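Local atomic coordinates of hookworm platelet inhibitor 1 (PDB entry 4TPV), a protein that inhibits platelet aggregation and adhesion, possibly by binding the integrins through which platelets recognise fibrinogen and collagen. Residues 97-107 with 142-151; 38-49 with 111-122. One frame throughout, in Å; residues are numbered along the deposited sequence.

Contact 1: residues 97-107 with 142-151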
loop_
_atom_site.group_PDB
_atom_site.type_symbol
_atom_site.label_atom_id
_atom_site.label_comp_id
_atom_site.label_asym_id
_atom_site.label_seq_id
_atom_site.Cartn_x
_atom_site.Cartn_y
_atom_site.Cartn_z
ATOM N N GLY A 97 -5.262 -4.778 -17.152
ATOM C CA GLY A 97 -3.949 -4.498 -17.673
ATOM C C GLY A 97 -3.229 -3.446 -16.851
ATOM O O GLY A 97 -3.637 -3.110 -15.738
ATOM N N LYS A 98 -2.159 -2.916 -17.418
ATOM C CA LYS A 98 -1.230 -2.096 -16.643
ATOM C C LYS A 98 -1.682 -0.654 -16.470
ATOM O O LYS A 98 -1.108 0.078 -15.649
ATOM C CB LYS A 98 0.157 -2.119 -17.290
ATOM C CG LYS A 98 0.231 -1.347 -18.583
ATOM C CD LYS A 98 1.647 -1.350 -19.177
ATOM C CE LYS A 98 1.969 -2.651 -19.884
ATOM N NZ LYS A 98 3.272 -2.566 -20.628
ATOM N N VAL A 99 -2.708 -0.246 -17.211
ATOM C CA VAL A 99 -3.129 1.159 -17.175
ATOM C C VAL A 99 -4.261 1.357 -16.190
ATOM O O VAL A 99 -5.271 0.666 -16.242
ATOM C CB VAL A 99 -3.580 1.673 -18.564
ATOM C CG1 VAL A 99 -4.029 3.135 -18.473
ATOM C CG2 VAL A 99 -2.463 1.519 -19.598
ATOM N N TYR A 100 -4.076 2.290 -15.257
ATOM C CA TYR A 100 -5.115 2.580 -14.293
ATOM C C TYR A 100 -6.291 3.302 -14.953
ATOM O O TYR A 100 -6.124 4.310 -15.645
ATOM C CB TYR A 100 -4.556 3.429 -13.139
ATOM C CG TYR A 100 -5.614 3.762 -12.104
ATOM C CD1 TYR A 100 -6.259 2.752 -11.392
ATOM C CD2 TYR A 100 -5.969 5.075 -11.832
ATOM C CE1 TYR A 100 -7.240 3.031 -10.461
ATOM C CE2 TYR A 100 -6.956 5.370 -10.858
ATOM C CZ TYR A 100 -7.586 4.335 -10.185
ATOM O OH TYR A 100 -8.563 4.577 -9.244
ATOM N N ASN A 101 -7.483 2.759 -14.755
ATOM C CA ASN A 101 -8.692 3.407 -15.234
ATOM C C ASN A 101 -9.506 3.810 -14.017
ATOM O O ASN A 101 -9.960 2.965 -13.241
ATOM C CB ASN A 101 -9.482 2.488 -16.166
ATOM C CG ASN A 101 -8.696 2.084 -17.403
ATOM O OD1 ASN A 101 -7.935 2.875 -17.972
ATOM N ND2 ASN A 101 -8.879 0.840 -17.829
ATOM N N LYS A 102 -9.637 5.115 -13.803
ATOM C CA LYS A 102 -10.310 5.594 -12.601
ATOM C C LYS A 102 -11.810 5.346 -12.740
ATOM O O LYS A 102 -12.525 6.113 -13.377
ATOM C CB LYS A 102 -10.000 7.078 -12.376
ATOM C CG LYS A 102 -10.677 7.725 -11.157
ATOM C CD LYS A 102 -10.171 9.149 -10.964
ATOM C CE LYS A 102 -10.885 9.873 -9.846
ATOM N NZ LYS A 102 -10.628 9.276 -8.519
ATOM N N ASN A 103 -12.281 4.244 -12.163
ATOM C CA ASN A 103 -13.666 3.817 -12.381
ATOM C C ASN A 103 -14.319 3.375 -11.077
ATOM O O ASN A 103 -15.394 2.768 -11.083
ATOM C CB ASN A 103 -13.723 2.686 -13.419
ATOM C CG ASN A 103 -12.888 1.469 -13.019
ATOM O OD1 ASN A 103 -12.648 1.219 -11.844
ATOM N ND2 ASN A 103 -12.428 0.716 -14.016
ATOM N N GLY A 104 -13.666 3.691 -9.963
ATOM C CA GLY A 104 -14.200 3.354 -8.660
ATOM C C GLY A 104 -14.065 1.899 -8.259
ATOM O O GLY A 104 -14.415 1.534 -7.141
ATOM N N LYS A 105 -13.527 1.079 -9.153
ATOM C CA LYS A 105 -13.446 -0.362 -8.918
ATOM C C LYS A 105 -12.056 -0.864 -8.588
ATOM O O LYS A 105 -11.915 -1.978 -8.088
ATOM C CB LYS A 105 -13.970 -1.128 -10.141
ATOM C CG LYS A 105 -15.422 -0.822 -10.442
ATOM C CD LYS A 105 -15.906 -1.525 -11.686
ATOM C CE LYS A 105 -15.401 -0.819 -12.924
ATOM N NZ LYS A 105 -16.234 -1.185 -14.114
ATOM N N THR A 106 -11.030 -0.056 -8.854
ATOM C CA THR A 106 -9.664 -0.557 -8.726
ATOM C C THR A 106 -8.728 0.396 -7.995
ATOM O O THR A 106 -7.517 0.212 -8.024
ATOM C CB THR A 106 -9.038 -0.852 -10.113
ATOM O OG1 THR A 106 -9.134 0.313 -10.945
ATOM C CG2 THR A 106 -9.754 -2.008 -10.781
ATOM N N SER A 107 -9.273 1.418 -7.354
ATOM C CA SER A 107 -8.404 2.421 -6.743
ATOM C C SER A 107 -7.566 1.819 -5.606
ATOM O O SER A 107 -6.382 2.136 -5.461
ATOM C CB SER A 107 -9.235 3.594 -6.239
ATOM O OG SER A 107 -8.411 4.605 -5.671
ATOM N N LYS A 142 -0.082 8.028 -8.483
ATOM C CA LYS A 142 -1.289 7.416 -9.039
ATOM C C LYS A 142 -2.213 8.453 -9.699
ATOM O O LYS A 142 -2.367 9.569 -9.214
ATOM C CB LYS A 142 -2.040 6.653 -7.947
ATOM C CG LYS A 142 -3.422 6.080 -8.329
ATOM C CD LYS A 142 -3.845 5.084 -7.232
ATOM C CE LYS A 142 -5.359 4.793 -7.197
ATOM N NZ LYS A 142 -6.164 5.955 -6.690
ATOM N N GLY A 143 -2.827 8.079 -10.815
ATOM C CA GLY A 143 -3.721 8.974 -11.524
ATOM C C GLY A 143 -4.388 8.256 -12.680
ATOM O O GLY A 143 -3.823 7.304 -13.231
ATOM N N ASP A 144 -5.580 8.722 -13.042
ATOM C CA ASP A 144 -6.332 8.168 -14.170
ATOM C C ASP A 144 -5.466 8.160 -15.420
ATOM O O ASP A 144 -4.858 9.174 -15.777
ATOM C CB ASP A 144 -7.605 8.984 -14.405
ATOM C CG ASP A 144 -8.552 8.340 -15.393
ATOM O OD1 ASP A 144 -8.512 7.104 -15.586
ATOM O OD2 ASP A 144 -9.373 9.091 -15.965
ATOM N N GLY A 145 -5.426 7.000 -16.082
ATOM C CA GLY A 145 -4.733 6.867 -17.350
ATOM C C GLY A 145 -3.242 6.615 -17.242
ATOM O O GLY A 145 -2.564 6.423 -18.262
ATOM N N LYS A 146 -2.727 6.632 -16.020
ATOM C CA LYS A 146 -1.296 6.428 -15.815
ATOM C C LYS A 146 -0.978 4.944 -15.671
ATOM O O LYS A 146 -1.834 4.133 -15.302
ATOM C CB LYS A 146 -0.806 7.217 -14.591
ATOM C CG LYS A 146 -1.041 8.724 -14.738
ATOM C CD LYS A 146 -0.533 9.524 -13.540
ATOM C CE LYS A 146 0.974 9.518 -13.480
ATOM N NZ LYS A 146 1.474 10.416 -12.394
ATOM N N THR A 147 0.272 4.598 -15.950
ATOM C CA THR A 147 0.702 3.207 -15.877
ATOM C C THR A 147 0.961 2.801 -14.425
ATOM O O THR A 147 1.792 3.419 -13.742
ATOM C CB THR A 147 1.966 3.001 -16.733
ATOM O OG1 THR A 147 1.658 3.311 -18.100
ATOM C CG2 THR A 147 2.455 1.549 -16.644
ATOM N N ILE A 148 0.226 1.786 -13.964
ATOM C CA ILE A 148 0.361 1.261 -12.600
ATOM C C ILE A 148 1.727 0.620 -12.391
ATOM O O ILE A 148 2.369 0.815 -11.340
ATOM C CB ILE A 148 -0.736 0.216 -12.278
ATOM C CG1 ILE A 148 -2.130 0.758 -12.573
ATOM C CG2 ILE A 148 -0.625 -0.238 -10.804
ATOM C CD1 ILE A 148 -3.196 -0.365 -12.669
ATOM N N TYR A 149 2.162 -0.163 -13.378
ATOM C CA TYR A 149 3.443 -0.863 -13.301
ATOM C C TYR A 149 4.032 -1.051 -14.678
ATOM O O TYR A 149 3.293 -1.306 -15.644
ATOM C CB TYR A 149 3.272 -2.235 -12.642
ATOM C CG TYR A 149 2.222 -3.089 -13.328
ATOM C CD1 TYR A 149 2.549 -3.930 -14.402
ATOM C CD2 TYR A 149 0.907 -3.056 -12.903
ATOM C CE1 TYR A 149 1.573 -4.691 -15.023
ATOM C CE2 TYR A 149 -0.064 -3.821 -13.497
ATOM C CZ TYR A 149 0.268 -4.644 -14.555
ATOM O OH TYR A 149 -0.714 -5.416 -15.171
ATOM N N GLU A 150 5.355 -0.933 -14.780
ATOM C CA GLU A 150 6.034 -1.322 -16.013
ATOM C C GLU A 150 6.225 -2.834 -16.036
ATOM O O GLU A 150 6.405 -3.448 -14.993
ATOM C CB GLU A 150 7.383 -0.611 -16.153
ATOM C CG GLU A 150 7.281 0.906 -16.243
ATOM C CD GLU A 150 6.550 1.372 -17.493
ATOM O OE1 GLU A 150 6.552 0.640 -18.510
ATOM O OE2 GLU A 150 5.970 2.472 -17.455
ATOM N N GLU A 151 6.192 -3.423 -17.229
ATOM C CA GLU A 151 6.296 -4.874 -17.350
ATOM C C GLU A 151 7.679 -5.308 -17.784
ATOM O O GLU A 151 8.272 -4.703 -18.676
ATOM C CB GLU A 151 5.263 -5.405 -18.341
ATOM C CG GLU A 151 3.829 -5.328 -17.831
ATOM C CD GLU A 151 2.818 -5.547 -18.940
ATOM O OE1 GLU A 151 3.243 -5.628 -20.109
ATOM O OE2 GLU A 151 1.606 -5.628 -18.646
HETATM O O HOH W 1 -3.114 -5.288 -14.014
HETATM O O HOH W 2 6.274 -1.658 -19.362
HETATM O O HOH W 3 -8.717 7.097 -8.324
HETATM O O HOH W 4 -11.612 7.304 -16.020
#
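K98 lies along Y149 and ends at E151. Its CB sits over one face of the Y149 ring, 3.9 Å from the centroid, in a CH-pi contact. CG passes near T147 CG2, and CD runs beside the same methyl at 3.9 Å while also nearing Y149 O. The bend at chi3 (78°) turns CE against the E151 carboxylate, and NZ forms a salt bridge with E151 OE1 at 3.1 Å, its hydrogen bond weak. Water 2, loosely held by NZ, also links E150 OE1 to E151 N. Behind this side chain the two loops are joined by backbone bonds: K98 O takes I148 N at 2.7 Å, and the Y100 amide and carbonyl pair with K146 O and G145 N. V99 and T147 form a single beta bridge, and G143 to K146 makes the type II turn that meets Y100. D144 OD1 accepts K102 N at 2.9 Å from above the carboxylate plane, with the N-H almost straight at 174°. Deeper in, K142 CE lies over a face of the Y100 ring, 4.2 Å from the centroid, while G143 O reaches the ring edge. K142 NZ donates to S107 OG at 2.8 Å and forms a salt bridge with E66, which also pairs with K102. Y100 and K142 rest on A110 and I148 on V113 of helix 107-113, whereas Y149 meets F30 of helix 13-34 edge-to-face.

Contact 2: residues 38-49 with 111-122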
loop_
_atom_site.group_PDB
_atom_site.type_symbol
_atom_site.label_atom_id
_atom_site.label_comp_id
_atom_site.label_asym_id
_atom_site.label_seq_id
_atom_site.Cartn_x
_atom_site.Cartn_y
_atom_site.Cartn_z
ATOM N N LYS A 38 9.936 -3.154 -11.851
ATOM C CA LYS A 38 10.482 -2.279 -10.806
ATOM C C LYS A 38 9.476 -2.022 -9.683
ATOM O O LYS A 38 9.205 -0.881 -9.284
ATOM C CB LYS A 38 10.986 -0.971 -11.423
ATOM C CG LYS A 38 10.030 -0.231 -12.330
ATOM C CD LYS A 38 10.659 1.096 -12.760
ATOM C CE LYS A 38 9.850 1.755 -13.866
ATOM N NZ LYS A 38 10.483 3.050 -14.289
ATOM N N MET A 39 8.949 -3.116 -9.142
ATOM C CA MET A 39 8.026 -3.021 -8.017
ATOM C C MET A 39 8.833 -2.773 -6.759
ATOM O O MET A 39 9.655 -3.594 -6.381
ATOM C CB MET A 39 7.194 -4.295 -7.873
ATOM C CG MET A 39 6.154 -4.205 -6.767
ATOM S SD MET A 39 4.655 -3.344 -7.258
ATOM C CE MET A 39 3.887 -4.487 -8.416
ATOM N N ARG A 40 8.602 -1.637 -6.111
ATOM C CA ARG A 40 9.345 -1.311 -4.882
ATOM C C ARG A 40 8.834 -2.024 -3.632
ATOM O O ARG A 40 7.639 -2.253 -3.446
ATOM C CB ARG A 40 9.325 0.206 -4.646
ATOM C CG ARG A 40 10.098 0.974 -5.749
ATOM C CD ARG A 40 10.502 2.385 -5.352
ATOM N NE ARG A 40 11.558 2.364 -4.330
ATOM C CZ ARG A 40 12.407 3.362 -4.118
ATOM N NH1 ARG A 40 12.342 4.455 -4.856
ATOM N NH2 ARG A 40 13.323 3.257 -3.164
ATOM N N THR A 41 9.774 -2.330 -2.745
ATOM C CA THR A 41 9.442 -2.757 -1.397
ATOM C C THR A 41 8.855 -1.569 -0.670
ATOM O O THR A 41 9.423 -0.472 -0.723
ATOM C CB THR A 41 10.668 -3.246 -0.640
ATOM O OG1 THR A 41 11.316 -4.271 -1.393
ATOM C CG2 THR A 41 10.275 -3.811 0.728
ATOM N N MET A 42 7.717 -1.777 -0.013
ATOM C CA MET A 42 7.197 -0.738 0.882
ATOM C C MET A 42 7.803 -0.785 2.267
ATOM O O MET A 42 8.053 -1.855 2.836
ATOM C CB MET A 42 5.689 -0.837 1.036
ATOM C CG MET A 42 4.901 -0.370 -0.173
ATOM S SD MET A 42 3.117 -0.531 0.113
ATOM C CE MET A 42 2.503 0.370 -1.319
ATOM N N VAL A 43 8.011 0.406 2.816
ATOM C CA VAL A 43 8.469 0.563 4.190
ATOM C C VAL A 43 7.414 1.354 4.951
ATOM O O VAL A 43 6.823 2.275 4.393
ATOM C CB VAL A 43 9.827 1.291 4.247
ATOM C CG1 VAL A 43 10.196 1.648 5.689
ATOM C CG2 VAL A 43 10.896 0.445 3.573
ATOM N N TYR A 44 7.157 1.010 6.208
ATOM C CA TYR A 44 6.180 1.784 6.978
ATOM C C TYR A 44 6.697 3.218 7.189
ATOM O O TYR A 44 7.893 3.436 7.355
ATOM C CB TYR A 44 5.876 1.128 8.325
ATOM C CG TYR A 44 4.544 1.593 8.866
ATOM C CD1 TYR A 44 3.359 1.052 8.380
ATOM C CD2 TYR A 44 4.472 2.617 9.824
ATOM C CE1 TYR A 44 2.141 1.479 8.833
ATOM C CE2 TYR A 44 3.247 3.060 10.287
ATOM C CZ TYR A 44 2.084 2.489 9.788
ATOM O OH TYR A 44 0.855 2.912 10.220
ATOM N N ASP A 45 5.793 4.194 7.161
ATOM C CA ASP A 45 6.200 5.595 7.263
ATOM C C ASP A 45 5.303 6.294 8.262
ATOM O O ASP A 45 4.094 6.423 8.039
ATOM C CB ASP A 45 6.118 6.277 5.890
ATOM C CG ASP A 45 6.653 7.690 5.913
ATOM O OD1 ASP A 45 5.918 8.605 6.349
ATOM O OD2 ASP A 45 7.814 7.874 5.492
ATOM N N CYS A 46 5.873 6.689 9.398
ATOM C CA CYS A 46 5.040 7.262 10.456
ATOM C C CYS A 46 4.496 8.643 10.083
ATOM O O CYS A 46 3.495 9.071 10.637
ATOM C CB CYS A 46 5.803 7.318 11.776
ATOM S SG CYS A 46 6.170 5.667 12.414
ATOM N N THR A 47 5.126 9.333 9.132
ATOM C CA THR A 47 4.558 10.574 8.619
ATOM C C THR A 47 3.271 10.333 7.804
ATOM O O THR A 47 2.277 11.062 7.961
ATOM C CB THR A 47 5.592 11.321 7.775
ATOM O OG1 THR A 47 6.640 11.771 8.653
ATOM C CG2 THR A 47 4.962 12.525 7.111
ATOM N N LEU A 48 3.276 9.315 6.948
ATOM C CA LEU A 48 2.061 8.919 6.250
ATOM C C LEU A 48 0.999 8.410 7.216
ATOM O O LEU A 48 -0.191 8.604 6.979
ATOM C CB LEU A 48 2.365 7.845 5.210
ATOM C CG LEU A 48 3.171 8.380 4.048
ATOM C CD1 LEU A 48 3.313 7.285 2.995
ATOM C CD2 LEU A 48 2.499 9.617 3.445
ATOM N N GLU A 49 1.420 7.767 8.307
ATOM C CA GLU A 49 0.441 7.355 9.311
ATOM C C GLU A 49 -0.290 8.568 9.877
ATOM O O GLU A 49 -1.516 8.544 10.035
ATOM C CB GLU A 49 1.080 6.561 10.458
ATOM C CG GLU A 49 0.099 6.313 11.621
ATOM C CD GLU A 49 0.661 5.407 12.710
ATOM O OE1 GLU A 49 0.629 5.826 13.895
ATOM O OE2 GLU A 49 1.106 4.289 12.392
ATOM N N ASN A 111 -3.380 1.402 -5.621
ATOM C CA ASN A 111 -2.496 2.031 -4.651
ATOM C C ASN A 111 -1.539 0.997 -4.066
ATOM O O ASN A 111 -0.362 1.285 -3.838
ATOM C CB ASN A 111 -3.288 2.697 -3.517
ATOM C CG ASN A 111 -3.445 4.204 -3.707
ATOM O OD1 ASN A 111 -2.505 4.909 -4.108
ATOM N ND2 ASN A 111 -4.639 4.710 -3.385
ATOM N N MET A 112 -2.051 -0.214 -3.826
ATOM C CA MET A 112 -1.243 -1.251 -3.194
ATOM C C MET A 112 -0.148 -1.796 -4.100
ATOM O O MET A 112 0.910 -2.177 -3.607
ATOM C CB MET A 112 -2.117 -2.416 -2.699
ATOM C CG MET A 112 -3.034 -2.047 -1.552
ATOM S SD MET A 112 -3.572 -3.478 -0.583
ATOM C CE MET A 112 -4.360 -4.481 -1.835
ATOM N N VAL A 113 -0.376 -1.818 -5.414
ATOM C CA VAL A 113 0.621 -2.395 -6.332
ATOM C C VAL A 113 1.249 -1.387 -7.308
ATOM O O VAL A 113 1.998 -1.778 -8.218
ATOM C CB VAL A 113 0.020 -3.587 -7.117
ATOM C CG1 VAL A 113 -0.459 -4.665 -6.134
ATOM C CG2 VAL A 113 -1.103 -3.128 -8.084
ATOM N N TRP A 114 1.012 -0.096 -7.092
ATOM C CA TRP A 114 1.687 0.925 -7.905
ATOM C C TRP A 114 3.204 0.745 -7.766
ATOM O O TRP A 114 3.713 0.716 -6.640
ATOM C CB TRP A 114 1.261 2.339 -7.470
ATOM C CG TRP A 114 1.328 3.287 -8.623
ATOM C CD1 TRP A 114 2.437 3.942 -9.087
ATOM C CD2 TRP A 114 0.254 3.639 -9.507
ATOM N NE1 TRP A 114 2.115 4.703 -10.194
ATOM C CE2 TRP A 114 0.782 4.535 -10.471
ATOM C CE3 TRP A 114 -1.107 3.309 -9.562
ATOM C CZ2 TRP A 114 0.001 5.092 -11.493
ATOM C CZ3 TRP A 114 -1.893 3.864 -10.586
ATOM C CH2 TRP A 114 -1.320 4.743 -11.541
ATOM N N ASP A 115 3.933 0.617 -8.870
ATOM C CA ASP A 115 5.268 0.057 -8.725
ATOM C C ASP A 115 6.196 1.038 -7.993
ATOM O O ASP A 115 7.054 0.611 -7.214
ATOM C CB ASP A 115 5.849 -0.442 -10.085
ATOM C CG ASP A 115 5.966 0.624 -11.154
ATOM O OD1 ASP A 115 5.585 1.792 -10.957
ATOM O OD2 ASP A 115 6.452 0.255 -12.238
ATOM N N SER A 116 5.969 2.342 -8.165
ATOM C CA SER A 116 6.868 3.324 -7.576
ATOM C C SER A 116 6.496 3.641 -6.129
ATOM O O SER A 116 7.233 4.365 -5.441
ATOM C CB SER A 116 6.894 4.614 -8.405
ATOM O OG SER A 116 5.590 5.154 -8.533
ATOM N N HIS A 117 5.376 3.115 -5.657
ATOM C CA HIS A 117 5.043 3.302 -4.236
ATOM C C HIS A 117 6.028 2.557 -3.336
ATOM O O HIS A 117 6.213 1.354 -3.493
ATOM C CB HIS A 117 3.616 2.836 -3.922
ATOM C CG HIS A 117 2.562 3.832 -4.281
ATOM N ND1 HIS A 117 1.217 3.524 -4.271
ATOM C CD2 HIS A 117 2.651 5.122 -4.680
ATOM C CE1 HIS A 117 0.525 4.583 -4.654
ATOM N NE2 HIS A 117 1.368 5.569 -4.898
ATOM N N ASP A 118 6.633 3.255 -2.370
ATOM C CA ASP A 118 7.596 2.581 -1.492
ATOM C C ASP A 118 7.367 2.894 -0.015
ATOM O O ASP A 118 8.178 2.531 0.831
ATOM C CB ASP A 118 9.035 2.946 -1.886
ATOM C CG ASP A 118 9.342 4.428 -1.757
ATOM O OD1 ASP A 118 8.529 5.206 -1.229
ATOM O OD2 ASP A 118 10.443 4.827 -2.194
ATOM N N LYS A 119 6.259 3.562 0.280
ATOM C CA LYS A 119 5.937 3.937 1.658
ATOM C C LYS A 119 4.433 3.822 1.895
ATOM O O LYS A 119 3.628 4.117 1.010
ATOM C CB LYS A 119 6.397 5.370 1.970
ATOM C CG LYS A 119 7.887 5.608 1.934
ATOM C CD LYS A 119 8.170 7.104 2.093
ATOM C CE LYS A 119 9.662 7.372 2.238
ATOM N NZ LYS A 119 10.433 6.950 1.031
ATOM N N LEU A 120 4.048 3.352 3.078
ATOM C CA LEU A 120 2.657 3.451 3.505
ATOM C C LEU A 120 2.579 3.806 4.983
ATOM O O LEU A 120 3.517 3.562 5.752
ATOM C CB LEU A 120 1.882 2.141 3.253
ATOM C CG LEU A 120 2.051 1.065 4.339
ATOM C CD1 LEU A 120 1.009 -0.038 4.157
ATOM C CD2 LEU A 120 3.454 0.484 4.313
ATOM N N GLY A 121 1.448 4.378 5.368
ATOM C CA GLY A 121 1.131 4.591 6.770
ATOM C C GLY A 121 -0.363 4.452 6.900
ATOM O O GLY A 121 -1.090 4.868 6.003
ATOM N N CYS A 122 -0.826 3.892 8.017
ATOM C CA CYS A 122 -2.250 3.552 8.152
ATOM C C CYS A 122 -2.872 4.046 9.462
ATOM O O CYS A 122 -2.169 4.415 10.399
ATOM C CB CYS A 122 -2.435 2.040 8.022
ATOM S SG CYS A 122 -1.852 1.346 6.446
HETATM O O HOH W 5 7.211 -2.407 -12.377
HETATM O O HOH W 6 9.682 5.650 -5.694
#
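Parallel pairing of strand 43-44 with strand 119-127 sets an outer strand on the mixed sheet of the CAP fold, and Y44 and L120 lie at its closely packed end. V43 N donates to D118 O, V43 O accepts L120 N, and D45 N bonds L120 O at 2.8 Å. Y44 CD1 touches L120 CD2 at 4.1 Å, the two side chains crossing at about a right angle, while L120 O stands over one ring face. G121 fits where the chain turns into helix 46-56: a CB there would run into E49 N, L48 C and D45 O, and its CA meets the Y44 ring off-centre. L48 CB packs on G121 N, and D45 OD1 caps the helix by accepting L48 N. M42, extended beyond CG, pushes CE against H117 CB at 3.8 Å; Y137 of strand 130-138 touches both M42 and L120. V43 and K119, on the other face from Y44 and L120, are exposed. Toward K38 and R40 water enters the contact. R40 N still bonds D115 O, but its guanidinium lies flat-on to D118 OD2, which sits over the centre of one face, 3.1 Å from CZ; the planes are 75° apart, and the attraction is of charges alone. Water 6 bridges S116 O and, weakly, R40 NH1, as water 5 joins K38 N to D115 OD2, which also accepts the E150 amide. At the buried end, with CG anti to the backbone N (chi1 -158°), Y44 carries its hydroxyl to E49 OE2, to which it donates at 2.6 Å, while OH accepts C122 N at 2.9 Å.

Overall arrangement
The centres of contacts 1 and 2 are about 16 Å apart, and their segments alternate along the chain: 38-49, 97-107, 111-122, 142-151. Contact 2 lies near the middle of the molecule, about 5 Å from its centre, whereas contact 1 is a partly buried pairing of loops about 14 Å out. Helix 107-113 ties them together, beginning at the end of 97-107 and running into 111-122. The two also meet directly at D115, whose N probably bonds I148 O and whose OD2 probably takes E150 N. Loop 142-151, beyond strand 130-138, is thus fastened to the turn between helix 107-113 and strand 119-127 as the chain continues toward the C-terminal cysteine-rich region.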